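Local coordinates for protein Udp-n-acetylglucosamine pyrophosphorylase (Trypanosoma brucei, PDB 4BQH) that probably catalyses the formation of UDP-N-acetylglucosamine and diphosphate from UTP and N-acetylglucosamine 1-phosphate, at residues F83-V88 with K96-L101; F116-G121 with S146-H151; L176-S181 with E203-F208; V305-P310 with M426-D431. All blocks are in the same frame, centred on the assembly; numbering follows the deposited sequence.

Contacts 2, 3 and 4 are buried, while contact 1 is partly buried and its centre lies about 22 Å from the centre of the chain. All four reach the same mixed sheet. Contacts 2 and 3 adjoin through the neighbouring strands 114-119 and 175-180. Contacts 1 and 4 adjoin through strands 83-84 and 423-427, and contact 4 adds strand 304-309. Contacts 3 and 4 lie on opposite sides of the chain centre. Both pair parallel strands by backbone hydrogen bonds, and contact 4 adds side-chain bonds. Contacts 1 and 2 instead set a helix against strand residues through side chains. Contact 2 is apolar and aromatic, whereas contact 1 includes a cation-pi pair.

Contact 1: residues F83-V88 with K96-L101; sequences FDISSV and KRIKNL
Beside Phe83, whose ring meets Arg97 across the contact, Asp84 OD1 is gripped by two donors of one residue. Ser86 OG bonds to Asp84 OD1 at 2.6 Å, on the syn lone pair of the carboxylate. Ser86 N reaches the same Asp84 OD1 at 3.0 Å, and this bond makes an Asx turn. The turn follows the short strand 83-84, and Ser87 then takes the N-cap position of helix 88-92.

Across the contact, the Arg97 guanidinium lies over one face of the Phe83 ring as an off-centre cation-pi pair. Arg97 CZ sits 4.1 Å from the centroid of the Phe83 ring, and the two planes are 32° apart. The nearest atoms are Arg97 NH1 and Phe83 CD1, at 3.4 Å. The Arg97 chain is extended from CG to NE and carries the guanidinium past the ring, the two side chains running in opposite directions. A long, weak ion pair links Arg97 to Glu300.

Strand 83-84 pairs in parallel with strand 423-427 at an edge of the mixed sheet in this GT-A-type fold. Helix 95-110 packs against Phe83 of this strand and against Ile85 just after it, and helix 291-300 touches both Phe83 and Ile98.

The opposite face of the Phe83 ring carries Ile85 CG2, 3.5 Å from the ring plane and nearer its rim than its centre. Phe83 CG is anti to the backbone N (chi1 -172°), and the far end of the ring reaches the helix. There Phe83 CE2 touches Leu101 CD1 at 3.6 Å. Ile98 CG1 also approaches Phe83 CZ obliquely. Next to it, Ile98 CD1 meets Ile85 CG2 at 3.8 Å.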
loop_
_atom_site.group_PDB
_atom_site.type_symbol
_atom_site.label_atom_id
_atom_site.label_comp_id
_atom_site.label_asym_id
_atom_site.label_seq_id
_atom_site.Cartn_x
_atom_site.Cartn_y
_atom_site.Cartn_z
ATOM N N PHE A 83 1.869 -17.794 9.986
ATOM C CA PHE A 83 2.358 -17.068 11.156
ATOM C C PHE A 83 1.213 -16.165 11.633
ATOM O O PHE A 83 0.747 -15.292 10.873
ATOM C CB PHE A 83 3.572 -16.244 10.713
ATOM C CG PHE A 83 4.339 -15.565 11.826
ATOM C CD1 PHE A 83 4.450 -16.130 13.100
ATOM C CD2 PHE A 83 4.988 -14.368 11.563
ATOM C CE1 PHE A 83 5.190 -15.488 14.099
ATOM C CE2 PHE A 83 5.729 -13.722 12.544
ATOM C CZ PHE A 83 5.822 -14.283 13.815
ATOM N N ASP A 84 0.750 -16.403 12.859
ATOM C CA ASP A 84 -0.394 -15.685 13.393
ATOM C C ASP A 84 0.022 -14.883 14.632
ATOM O O ASP A 84 0.269 -15.437 15.687
ATOM C CB ASP A 84 -1.539 -16.657 13.682
ATOM C CG ASP A 84 -2.867 -15.955 13.986
ATOM O OD1 ASP A 84 -2.860 -14.781 14.392
ATOM O OD2 ASP A 84 -3.921 -16.594 13.782
ATOM N N ILE A 85 0.094 -13.570 14.477
ATOM C CA ILE A 85 0.410 -12.684 15.589
ATOM C C ILE A 85 -0.754 -11.712 15.868
ATOM O O ILE A 85 -0.551 -10.584 16.289
ATOM C CB ILE A 85 1.770 -11.993 15.359
ATOM C CG1 ILE A 85 1.797 -11.250 14.022
ATOM C CG2 ILE A 85 2.880 -13.035 15.383
ATOM C CD1 ILE A 85 3.068 -10.459 13.765
ATOM N N SER A 86 -1.977 -12.212 15.700
ATOM C CA SER A 86 -3.168 -11.359 15.598
ATOM C C SER A 86 -3.786 -10.957 16.940
ATOM O O SER A 86 -4.775 -10.239 16.959
ATOM C CB SER A 86 -4.226 -11.983 14.669
ATOM O OG SER A 86 -4.730 -13.198 15.214
ATOM N N SER A 87 -3.177 -11.371 18.052
ATOM C CA SER A 87 -3.609 -10.858 19.375
ATOM C C SER A 87 -2.459 -10.772 20.381
ATOM O O SER A 87 -1.408 -11.374 20.179
ATOM C CB SER A 87 -4.738 -11.711 19.938
ATOM O OG SER A 87 -4.280 -13.030 20.148
ATOM N N VAL A 88 -2.680 -10.022 21.469
ATOM C CA VAL A 88 -1.701 -9.933 22.567
ATOM C C VAL A 88 -1.218 -11.320 23.001
ATOM O O VAL A 88 -0.009 -11.554 23.117
ATOM C CB VAL A 88 -2.252 -9.140 23.788
ATOM C CG1 VAL A 88 -1.307 -9.265 24.976
ATOM C CG2 VAL A 88 -2.436 -7.670 23.434
ATOM N N LYS A 96 9.921 -14.713 21.565
ATOM C CA LYS A 96 11.306 -14.872 21.113
ATOM C C LYS A 96 11.389 -14.877 19.583
ATOM O O LYS A 96 12.254 -14.235 19.002
ATOM C CB LYS A 96 11.937 -16.142 21.662
ATOM C CG LYS A 96 13.429 -16.238 21.344
ATOM C CD LYS A 96 14.073 -17.469 21.966
ATOM C CE LYS A 96 15.595 -17.408 21.848
ATOM N NZ LYS A 96 16.075 -17.492 20.435
ATOM N N ARG A 97 10.482 -15.611 18.954
ATOM C CA ARG A 97 10.470 -15.721 17.489
ATOM C C ARG A 97 10.252 -14.346 16.870
ATOM O O ARG A 97 10.928 -13.993 15.903
ATOM C CB ARG A 97 9.377 -16.682 17.016
ATOM C CG ARG A 97 9.350 -16.826 15.489
ATOM C CD ARG A 97 8.300 -17.821 15.069
ATOM N NE ARG A 97 8.171 -17.889 13.619
ATOM C CZ ARG A 97 7.159 -18.472 12.992
ATOM N NH1 ARG A 97 6.174 -19.040 13.684
ATOM N NH2 ARG A 97 7.129 -18.474 11.676
ATOM N N ILE A 98 9.305 -13.584 17.430
ATOM C CA ILE A 98 9.042 -12.218 16.953
ATOM C C ILE A 98 10.280 -11.323 17.087
ATOM O O ILE A 98 10.650 -10.608 16.157
ATOM C CB ILE A 98 7.831 -11.584 17.684
ATOM C CG1 ILE A 98 6.534 -12.259 17.214
ATOM C CG2 ILE A 98 7.765 -10.083 17.419
ATOM C CD1 ILE A 98 5.337 -12.085 18.151
ATOM N N LYS A 99 10.927 -11.366 18.250
ATOM C CA LYS A 99 12.131 -10.580 18.475
ATOM C C LYS A 99 13.257 -10.991 17.520
ATOM O O LYS A 99 14.010 -10.132 17.005
ATOM C CB LYS A 99 12.606 -10.754 19.930
ATOM C CG LYS A 99 13.756 -9.835 20.336
ATOM C CD LYS A 99 13.974 -9.837 21.855
ATOM C CE LYS A 99 12.803 -9.157 22.583
ATOM N NZ LYS A 99 13.132 -8.850 24.005
ATOM N N ASN A 100 13.378 -12.289 17.272
ATOM C CA ASN A 100 14.426 -12.748 16.376
ATOM C C ASN A 100 14.168 -12.338 14.911
ATOM O O ASN A 100 15.106 -11.968 14.197
ATOM C CB ASN A 100 14.618 -14.245 16.498
ATOM C CG ASN A 100 15.280 -14.642 17.809
ATOM O OD1 ASN A 100 15.134 -15.779 18.265
ATOM N ND2 ASN A 100 16.013 -13.714 18.409
ATOM N N LEU A 101 12.908 -12.394 14.490
ATOM C CA LEU A 101 12.545 -11.967 13.132
ATOM C C LEU A 101 12.777 -10.462 12.982
ATOM O O LEU A 101 13.225 -9.986 11.939
ATOM C CB LEU A 101 11.075 -12.311 12.835
ATOM C CG LEU A 101 10.777 -13.809 12.620
ATOM C CD1 LEU A 101 9.270 -14.018 12.529
ATOM C CD2 LEU A 101 11.439 -14.370 11.359
#

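Contact 2: residues F116-G121 with S146-H151; sequences FLILAG and SLFMMH
The rings of Phe148 and His151 both present an edge to residues of strand 116-119 and its end. At the edge of the Phe148 ring, near its plane, lie Ile118 CD1 and Ala120 CB. Phe148 CZ is 3.9 Å from Ala120 CB, and Phe148 CD1 is 4.2 Å from Ile118 CD1. The His151 ring has Phe116 CE1 in its plane, 3.9 Å from His151 CD2. The Phe116 and His151 planes are turned by 68°, and the centroids of these two rings stand 5.6 Å apart.

Ile118 fits between the two helix rings. With CG1 anti to the carbonyl carbon (chi1 -57°), the long branch of Ile118 reaches the helix. Ile118 CD1 comes within 4.0 Å of His151 CD2, and the two side chains pass alongside, running opposite ways. His151 has chi1 -98°, away from a staggered value, with its CD2 edge turned to Phe116 and Ile118.

Helix 147-166 lies against the sheet and runs nearly antiparallel to the strand. The axes of 116-119 and 147-151 approach to 11.6 Å. The helix links strand 114-119 to its parallel neighbour 175-180, as in a beta-alpha-beta crossover. Ala120 and Gly121 open the glycine-rich loop that, in this family, typically contacts the nucleotide.

The helix start is fixed by Ser146 at the N-cap, whose OG accepts from Met149 N at 3.1 Å. Around the contact, Phe192 meets the Phe148 ring edge-to-face. Ile281 touches Ile118 and His151, and Val288 also packs on His151.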
loop_
_atom_site.group_PDB
_atom_site.type_symbol
_atom_site.label_atom_id
_atom_site.label_comp_id
_atom_site.label_asym_id
_atom_site.label_seq_id
_atom_site.Cartn_x
_atom_site.Cartn_y
_atom_site.Cartn_z
ATOM N N PHE A 116 9.918 0.918 0.183
ATOM C CA PHE A 116 8.496 0.984 0.536
ATOM C C PHE A 116 7.789 1.714 -0.596
ATOM O O PHE A 116 8.145 2.840 -0.914
ATOM C CB PHE A 116 8.230 1.715 1.871
ATOM C CG PHE A 116 6.805 1.589 2.315
ATOM C CD1 PHE A 116 5.810 2.373 1.735
ATOM C CD2 PHE A 116 6.447 0.632 3.256
ATOM C CE1 PHE A 116 4.477 2.210 2.105
ATOM C CE2 PHE A 116 5.113 0.466 3.625
ATOM C CZ PHE A 116 4.135 1.238 3.035
ATOM N N LEU A 117 6.786 1.073 -1.188
ATOM C CA LEU A 117 6.065 1.637 -2.325
ATOM C C LEU A 117 4.717 2.134 -1.794
ATOM O O LEU A 117 3.883 1.335 -1.329
ATOM C CB LEU A 117 5.888 0.563 -3.401
ATOM C CG LEU A 117 5.336 0.943 -4.781
ATOM C CD1 LEU A 117 5.469 -0.244 -5.733
ATOM C CD2 LEU A 117 3.886 1.425 -4.694
ATOM N N ILE A 118 4.515 3.452 -1.807
ATOM C CA ILE A 118 3.223 4.005 -1.357
ATOM C C ILE A 118 2.282 4.153 -2.553
ATOM O O ILE A 118 2.624 4.829 -3.545
ATOM C CB ILE A 118 3.362 5.440 -0.790
ATOM C CG1 ILE A 118 4.344 5.511 0.361
ATOM C CG2 ILE A 118 1.972 5.936 -0.363
ATOM C CD1 ILE A 118 4.529 6.933 0.912
ATOM N N LEU A 119 1.095 3.538 -2.486
ATOM C CA LEU A 119 0.090 3.711 -3.553
ATOM C C LEU A 119 -0.569 5.069 -3.336
ATOM O O LEU A 119 -1.301 5.275 -2.334
ATOM C CB LEU A 119 -0.940 2.567 -3.500
ATOM C CG LEU A 119 -0.374 1.139 -3.526
ATOM C CD1 LEU A 119 -1.447 0.142 -3.112
ATOM C CD2 LEU A 119 0.157 0.789 -4.909
ATOM N N ALA A 120 -0.288 5.987 -4.258
ATOM C CA ALA A 120 -0.574 7.403 -4.068
ATOM C C ALA A 120 -1.325 8.046 -5.224
ATOM O O ALA A 120 -1.179 9.250 -5.481
ATOM C CB ALA A 120 0.720 8.156 -3.783
ATOM N N GLY A 121 -2.148 7.253 -5.907
ATOM C CA GLY A 121 -2.858 7.734 -7.072
ATOM C C GLY A 121 -4.227 8.301 -6.757
ATOM O O GLY A 121 -4.823 8.967 -7.602
ATOM N N SER A 146 0.272 15.635 7.668
ATOM C CA SER A 146 -0.331 14.901 6.549
ATOM C C SER A 146 -0.067 13.390 6.648
ATOM O O SER A 146 0.822 12.931 7.369
ATOM C CB SER A 146 0.163 15.443 5.195
ATOM O OG SER A 146 1.561 15.233 4.965
ATOM N N LEU A 147 -0.863 12.614 5.928
ATOM C CA LEU A 147 -0.581 11.196 5.815
ATOM C C LEU A 147 0.822 10.953 5.226
ATOM O O LEU A 147 1.545 10.110 5.746
ATOM C CB LEU A 147 -1.688 10.478 5.025
ATOM C CG LEU A 147 -3.073 10.518 5.693
ATOM C CD1 LEU A 147 -4.074 9.945 4.694
ATOM C CD2 LEU A 147 -3.108 9.741 6.999
ATOM N N PHE A 148 1.222 11.698 4.192
ATOM C CA PHE A 148 2.600 11.576 3.660
ATOM C C PHE A 148 3.639 11.808 4.759
ATOM O O PHE A 148 4.567 11.037 4.902
ATOM C CB PHE A 148 2.884 12.535 2.498
ATOM C CG PHE A 148 2.416 12.049 1.146
ATOM C CD1 PHE A 148 2.694 10.754 0.710
ATOM C CD2 PHE A 148 1.780 12.927 0.260
ATOM C CE1 PHE A 148 2.294 10.327 -0.563
ATOM C CE2 PHE A 148 1.383 12.503 -1.027
ATOM C CZ PHE A 148 1.633 11.197 -1.435
ATOM N N MET A 149 3.458 12.862 5.547
ATOM C CA MET A 149 4.441 13.205 6.558
ATOM C C MET A 149 4.618 12.091 7.570
ATOM O O MET A 149 5.746 11.746 7.908
ATOM C CB MET A 149 4.055 14.509 7.267
ATOM C CG MET A 149 5.044 14.915 8.345
ATOM S SD MET A 149 4.731 16.648 8.706
ATOM C CE MET A 149 6.047 16.968 9.876
ATOM N N MET A 150 3.511 11.505 8.034
ATOM C CA MET A 150 3.592 10.430 9.026
ATOM C C MET A 150 4.255 9.168 8.444
ATOM O O MET A 150 5.020 8.509 9.142
ATOM C CB MET A 150 2.240 10.135 9.674
ATOM C CG MET A 150 1.835 11.213 10.695
ATOM S SD MET A 150 0.205 10.974 11.442
ATOM C CE MET A 150 -0.823 11.185 10.003
ATOM N N HIS A 151 3.980 8.856 7.181
ATOM C CA HIS A 151 4.697 7.758 6.508
ATOM C C HIS A 151 6.184 7.969 6.504
ATOM O O HIS A 151 6.935 7.048 6.835
ATOM C CB HIS A 151 4.206 7.513 5.082
ATOM C CG HIS A 151 3.218 6.367 4.966
ATOM N ND1 HIS A 151 1.987 6.419 5.521
ATOM C CD2 HIS A 151 3.305 5.141 4.316
ATOM C CE1 HIS A 151 1.308 5.255 5.252
ATOM N NE2 HIS A 151 2.111 4.474 4.526
#

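Contact 3: residues L176-S181 with E203-F208; sequences LLVMTS and EQVHFF. With SO4 (sulfate ion), chain D.
Backbone bonds join Leu176 and its strand to Val205 and its strand in parallel register. Leu176 N donates to Gln204 O at 2.8 Å, and His206 N returns a bond to Leu176 O. Val178 is held in the same alternating way, by His206 O at its N and by Phe208 N at its O. The last bond, Thr180 N to Phe208 O at 3.0 Å, is the most bent (144° at the hydrogen). Between these bonds run CA-H...O contacts, such as Met179 CA to Phe208 O at 3.3 Å.

Apolar side chains meet on both faces of the sheet. On the face of Val178 and Phe207, the two side chains point the same way, with Val178 CB 3.7 Å from Phe207 CD1. The Phe207 ring also meets Phe192 edge-to-face.

On the face of Leu177, Met179 and Phe208, the contacts centre on the Phe208 ring. Phe208 CG sits between its backbone N and carbonyl carbon (chi1 69°), which leans the ring over strand 176-180. Met179 CG lies over that ring as a CH-pi contact, 4.0 Å from the Phe208 centroid. Met179 SD adds an oblique Met-aromatic contact. Leu177 CB approaches Phe208 CE1 obliquely at 3.6 Å.

Among the polar side chains, His206 binds the sulfate. Its ND1 donates to sulfate O1 at 2.8 Å, with the sulfate at the ring edge. Its NE2 bonds to Gln175 OE1. Arg249 and His267 also hold this ion, which probably came from the crystallisation liquor. Thr180 OG1 bonds to Asp185.

Strands 175-180 and 205-209, joined through helix 185-194, form a beta-alpha-beta unit of the GT-A-type, Rossmann-like sheet.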
loop_
_atom_site.group_PDB
_atom_site.type_symbol
_atom_site.label_atom_id
_atom_site.label_comp_id
_atom_site.label_asym_id
_atom_site.label_seq_id
_atom_site.Cartn_x
_atom_site.Cartn_y
_atom_site.Cartn_z
ATOM N N LEU A 176 12.015 5.174 -0.855
ATOM C CA LEU A 176 10.595 5.470 -0.852
ATOM C C LEU A 176 10.162 5.646 -2.303
ATOM O O LEU A 176 10.708 6.482 -3.045
ATOM C CB LEU A 176 10.305 6.753 -0.046
ATOM C CG LEU A 176 8.824 7.158 -0.010
ATOM C CD1 LEU A 176 7.956 6.052 0.584
ATOM C CD2 LEU A 176 8.624 8.437 0.774
ATOM N N LEU A 177 9.178 4.846 -2.704
ATOM C CA LEU A 177 8.657 4.877 -4.069
ATOM C C LEU A 177 7.240 5.402 -3.968
ATOM O O LEU A 177 6.394 4.768 -3.317
ATOM C CB LEU A 177 8.649 3.450 -4.640
ATOM C CG LEU A 177 9.842 2.536 -4.345
ATOM C CD1 LEU A 177 9.617 1.193 -5.039
ATOM C CD2 LEU A 177 11.124 3.214 -4.811
ATOM N N VAL A 178 6.990 6.571 -4.552
ATOM C CA VAL A 178 5.679 7.198 -4.423
ATOM C C VAL A 178 4.945 7.023 -5.762
ATOM O O VAL A 178 5.334 7.628 -6.762
ATOM C CB VAL A 178 5.825 8.700 -4.071
ATOM C CG1 VAL A 178 4.453 9.366 -3.956
ATOM C CG2 VAL A 178 6.595 8.830 -2.770
ATOM N N MET A 179 3.920 6.169 -5.782
ATOM C CA MET A 179 3.249 5.864 -7.040
ATOM C C MET A 179 2.081 6.809 -7.266
ATOM O O MET A 179 0.995 6.646 -6.720
ATOM C CB MET A 179 2.805 4.394 -7.152
ATOM C CG MET A 179 2.445 4.092 -8.616
ATOM S SD MET A 179 2.018 2.356 -8.863
ATOM C CE MET A 179 0.348 2.345 -8.258
ATOM N N THR A 180 2.333 7.807 -8.095
ATOM C CA THR A 180 1.392 8.897 -8.305
ATOM C C THR A 180 0.416 8.504 -9.426
ATOM O O THR A 180 0.502 7.417 -9.991
ATOM C CB THR A 180 2.171 10.146 -8.713
ATOM O OG1 THR A 180 3.012 9.810 -9.828
ATOM C CG2 THR A 180 3.058 10.629 -7.544
ATOM N N SER A 181 -0.505 9.406 -9.744
ATOM C CA SER A 181 -1.207 9.339 -11.023
ATOM C C SER A 181 -0.556 10.306 -12.012
ATOM O O SER A 181 0.174 11.230 -11.614
ATOM C CB SER A 181 -2.692 9.684 -10.854
ATOM O OG SER A 181 -2.885 11.065 -10.545
ATOM N N GLU A 203 17.367 12.053 -2.569
ATOM C CA GLU A 203 17.867 10.949 -3.392
ATOM C C GLU A 203 17.185 9.604 -3.080
ATOM O O GLU A 203 17.231 8.690 -3.903
ATOM C CB GLU A 203 19.384 10.802 -3.241
ATOM C CG GLU A 203 20.203 11.960 -3.818
ATOM C CD GLU A 203 20.191 13.242 -2.972
ATOM O OE1 GLU A 203 19.713 13.248 -1.795
ATOM O OE2 GLU A 203 20.680 14.278 -3.502
ATOM N N GLN A 204 16.540 9.479 -1.914
ATOM C CA GLN A 204 15.865 8.212 -1.588
ATOM C C GLN A 204 14.370 8.192 -1.937
ATOM O O GLN A 204 13.697 7.207 -1.655
ATOM C CB GLN A 204 16.056 7.821 -0.121
ATOM C CG GLN A 204 15.128 8.541 0.856
ATOM C CD GLN A 204 15.499 8.307 2.308
ATOM O OE1 GLN A 204 16.067 9.199 2.948
ATOM N NE2 GLN A 204 15.234 7.090 2.835
ATOM N N VAL A 205 13.865 9.284 -2.502
ATOM C CA VAL A 205 12.460 9.395 -2.866
ATOM C C VAL A 205 12.290 9.361 -4.376
ATOM O O VAL A 205 12.891 10.179 -5.099
ATOM C CB VAL A 205 11.822 10.660 -2.280
ATOM C CG1 VAL A 205 10.337 10.693 -2.641
ATOM C CG2 VAL A 205 12.023 10.653 -0.761
ATOM N N HIS A 206 11.464 8.430 -4.852
ATOM C CA HIS A 206 11.317 8.189 -6.283
ATOM C C HIS A 206 9.871 8.310 -6.626
ATOM O O HIS A 206 9.055 7.504 -6.166
ATOM C CB HIS A 206 11.830 6.784 -6.641
ATOM C CG HIS A 206 13.226 6.487 -6.117
ATOM N ND1 HIS A 206 14.325 6.645 -6.867
ATOM C CD2 HIS A 206 13.666 6.040 -4.871
ATOM C CE1 HIS A 206 15.428 6.320 -6.148
ATOM N NE2 HIS A 206 15.025 5.953 -4.921
ATOM N N PHE A 207 9.524 9.312 -7.419
ATOM C CA PHE A 207 8.137 9.481 -7.857
ATOM C C PHE A 207 7.947 8.800 -9.202
ATOM O O PHE A 207 8.752 8.970 -10.114
ATOM C CB PHE A 207 7.803 10.963 -8.000
ATOM C CG PHE A 207 7.954 11.733 -6.734
ATOM C CD1 PHE A 207 6.935 11.758 -5.786
ATOM C CD2 PHE A 207 9.138 12.431 -6.485
ATOM C CE1 PHE A 207 7.107 12.477 -4.602
ATOM C CE2 PHE A 207 9.312 13.148 -5.323
ATOM C CZ PHE A 207 8.289 13.167 -4.376
ATOM N N PHE A 208 6.884 8.022 -9.337
ATOM C CA PHE A 208 6.634 7.323 -10.585
ATOM C C PHE A 208 5.144 7.199 -10.815
ATOM O O PHE A 208 4.423 6.718 -9.948
ATOM C CB PHE A 208 7.374 5.957 -10.647
ATOM C CG PHE A 208 6.852 4.895 -9.710
ATOM C CD1 PHE A 208 6.931 5.038 -8.305
ATOM C CD2 PHE A 208 6.327 3.709 -10.236
ATOM C CE1 PHE A 208 6.456 4.030 -7.463
ATOM C CE2 PHE A 208 5.867 2.685 -9.402
ATOM C CZ PHE A 208 5.935 2.852 -8.016
HETATM S S SO4 D . 15.153 7.390 -10.298
HETATM O O1 SO4 D . 14.013 7.796 -9.452
HETATM O O2 SO4 D . 14.721 7.194 -11.708
HETATM O O3 SO4 D . 15.703 6.124 -9.779
HETATM O O4 SO4 D . 16.160 8.482 -10.314
#

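Contact 4: residues V305-P310 with M426-D431; sequences VVKTCP and MQVDRD
Thr308 and Gln427 face each other across two parallel strands and share the closest side-chain bond. Thr308 OG1 donates to Gln427 OE1 at 2.7 Å, tilted 22° from the carbonyl plane. The Gln427 chain bends at chi2 (99°), and this turns its amide toward Thr308 and Pro310. Gln427 NE2 lies 3.8 Å from Pro310 CD.

Backbone bonds set this register. Met426 N donates to Val306 O at 2.8 Å, Thr308 N to Met426 O, and Val428 N to Thr308 O. Strand 423-427 lies between 304-309 and the short strand 83-84, all parallel, in the mixed sheet of the GT-A-type fold. Lys307 and Met426 point to the same face, where Val305 CG1 sits beside Met426 CB.

At the end of strand 304-309, Cys309 SG packs on Val428 CG2 at 3.9 Å and on Arg430 CB. Arg430 NH2 donates to Pro310 O at 2.9 Å, with the oxygen near the guanidinium plane. A water donates to Pro310 O and accepts from Arg430 NE, so two donors grip that carbonyl.

In the outer shell, Glu316 forms a salt bridge with Arg430 NH1. Asp290 and Glu433 both hold Lys307 NZ. Asn353 O accepts from Gln427 NE2, and with Thr308 on OE1 the two ends of the amide are both held.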
loop_
_atom_site.group_PDB
_atom_site.type_symbol
_atom_site.label_atom_id
_atom_site.label_comp_id
_atom_site.label_asym_id
_atom_site.label_seq_id
_atom_site.Cartn_x
_atom_site.Cartn_y
_atom_site.Cartn_z
ATOM N N VAL A 305 4.917 -12.150 0.739
ATOM C CA VAL A 305 4.242 -12.306 2.026
ATOM C C VAL A 305 3.082 -11.327 2.037
ATOM O O VAL A 305 3.261 -10.161 1.663
ATOM C CB VAL A 305 5.162 -11.997 3.231
ATOM C CG1 VAL A 305 4.443 -12.341 4.519
ATOM C CG2 VAL A 305 6.449 -12.820 3.150
ATOM N N VAL A 306 1.892 -11.814 2.413
ATOM C CA VAL A 306 0.740 -10.927 2.568
ATOM C C VAL A 306 0.375 -10.796 4.036
ATOM O O VAL A 306 0.454 -11.779 4.832
ATOM C CB VAL A 306 -0.497 -11.394 1.761
ATOM C CG1 VAL A 306 -0.137 -11.468 0.268
ATOM C CG2 VAL A 306 -0.993 -12.750 2.259
ATOM N N LYS A 307 -0.014 -9.581 4.414
ATOM C CA LYS A 307 -0.629 -9.417 5.730
ATOM C C LYS A 307 -2.135 -9.543 5.623
ATOM O O LYS A 307 -2.750 -9.016 4.698
ATOM C CB LYS A 307 -0.309 -8.047 6.329
ATOM C CG LYS A 307 1.027 -8.027 7.037
ATOM C CD LYS A 307 1.196 -6.656 7.690
ATOM C CE LYS A 307 2.499 -6.608 8.463
ATOM N NZ LYS A 307 2.819 -5.201 8.872
ATOM N N THR A 308 -2.725 -10.213 6.597
ATOM C CA THR A 308 -4.172 -10.470 6.603
ATOM C C THR A 308 -4.669 -10.286 8.023
ATOM O O THR A 308 -3.870 -10.308 8.960
ATOM C CB THR A 308 -4.483 -11.906 6.153
ATOM O OG1 THR A 308 -3.774 -12.839 6.986
ATOM C CG2 THR A 308 -4.019 -12.101 4.701
ATOM N N CYS A 309 -5.976 -10.110 8.180
ATOM C CA CYS A 309 -6.594 -9.977 9.503
ATOM C C CYS A 309 -7.803 -10.923 9.595
ATOM O O CYS A 309 -8.453 -11.179 8.580
ATOM C CB CYS A 309 -7.093 -8.529 9.690
ATOM S SG CYS A 309 -5.723 -7.348 9.764
ATOM N N PRO A 310 -8.139 -11.405 10.805
ATOM C CA PRO A 310 -9.414 -12.110 10.946
ATOM C C PRO A 310 -10.591 -11.219 10.482
ATOM O O PRO A 310 -10.548 -9.991 10.651
ATOM C CB PRO A 310 -9.531 -12.373 12.461
ATOM C CG PRO A 310 -8.180 -12.094 13.043
ATOM C CD PRO A 310 -7.441 -11.209 12.094
ATOM N N MET A 426 0.936 -13.638 6.840
ATOM C CA MET A 426 1.175 -13.194 8.218
ATOM C C MET A 426 -0.142 -12.579 8.723
ATOM O O MET A 426 -0.564 -11.543 8.237
ATOM C CB MET A 426 2.340 -12.194 8.287
ATOM C CG MET A 426 2.729 -11.809 9.716
ATOM S SD MET A 426 4.300 -10.896 9.717
ATOM C CE MET A 426 3.780 -9.333 9.190
ATOM N N GLN A 427 -0.800 -13.275 9.643
ATOM C CA GLN A 427 -2.087 -12.823 10.180
ATOM C C GLN A 427 -1.776 -11.866 11.337
ATOM O O GLN A 427 -1.139 -12.262 12.295
ATOM C CB GLN A 427 -2.924 -14.015 10.652
ATOM C CG GLN A 427 -4.308 -13.641 11.215
ATOM C CD GLN A 427 -5.445 -13.828 10.215
ATOM O OE1 GLN A 427 -5.392 -13.329 9.085
ATOM N NE2 GLN A 427 -6.489 -14.546 10.638
ATOM N N VAL A 428 -2.234 -10.622 11.219
ATOM C CA VAL A 428 -1.887 -9.555 12.162
ATOM C C VAL A 428 -3.144 -9.002 12.848
ATOM O O VAL A 428 -4.266 -9.281 12.439
ATOM C CB VAL A 428 -1.084 -8.397 11.497
ATOM C CG1 VAL A 428 0.237 -8.900 10.932
ATOM C CG2 VAL A 428 -1.902 -7.681 10.407
ATOM N N ASP A 429 -2.901 -8.202 13.883
ATOM C CA ASP A 429 -3.908 -7.577 14.705
ATOM C C ASP A 429 -4.470 -6.340 13.984
ATOM O O ASP A 429 -3.776 -5.336 13.858
ATOM C CB ASP A 429 -3.190 -7.185 16.016
ATOM C CG ASP A 429 -4.130 -6.927 17.163
ATOM O OD1 ASP A 429 -5.178 -6.272 16.940
ATOM O OD2 ASP A 429 -3.771 -7.361 18.308
ATOM N N ARG A 430 -5.730 -6.395 13.554
ATOM C CA ARG A 430 -6.311 -5.344 12.710
ATOM C C ARG A 430 -6.191 -3.978 13.371
ATOM O O ARG A 430 -5.839 -2.991 12.744
ATOM C CB ARG A 430 -7.788 -5.639 12.391
ATOM C CG ARG A 430 -8.429 -4.593 11.476
ATOM C CD ARG A 430 -9.939 -4.791 11.370
ATOM N NE ARG A 430 -10.280 -6.098 10.810
ATOM C CZ ARG A 430 -11.020 -6.289 9.709
ATOM N NH1 ARG A 430 -11.489 -5.261 9.009
ATOM N NH2 ARG A 430 -11.281 -7.530 9.305
ATOM N N ASP A 431 -6.479 -3.948 14.662
ATOM C CA ASP A 431 -6.522 -2.680 15.356
ATOM C C ASP A 431 -5.140 -2.060 15.565
ATOM O O ASP A 431 -5.057 -0.898 15.955
ATOM C CB ASP A 431 -7.311 -2.822 16.654
ATOM C CG ASP A 431 -8.814 -2.971 16.409
ATOM O OD1 ASP A 431 -9.261 -3.154 15.259
ATOM O OD2 ASP A 431 -9.565 -2.888 17.382
HETATM O O HOH W 1 -9.997 -8.328 12.666
#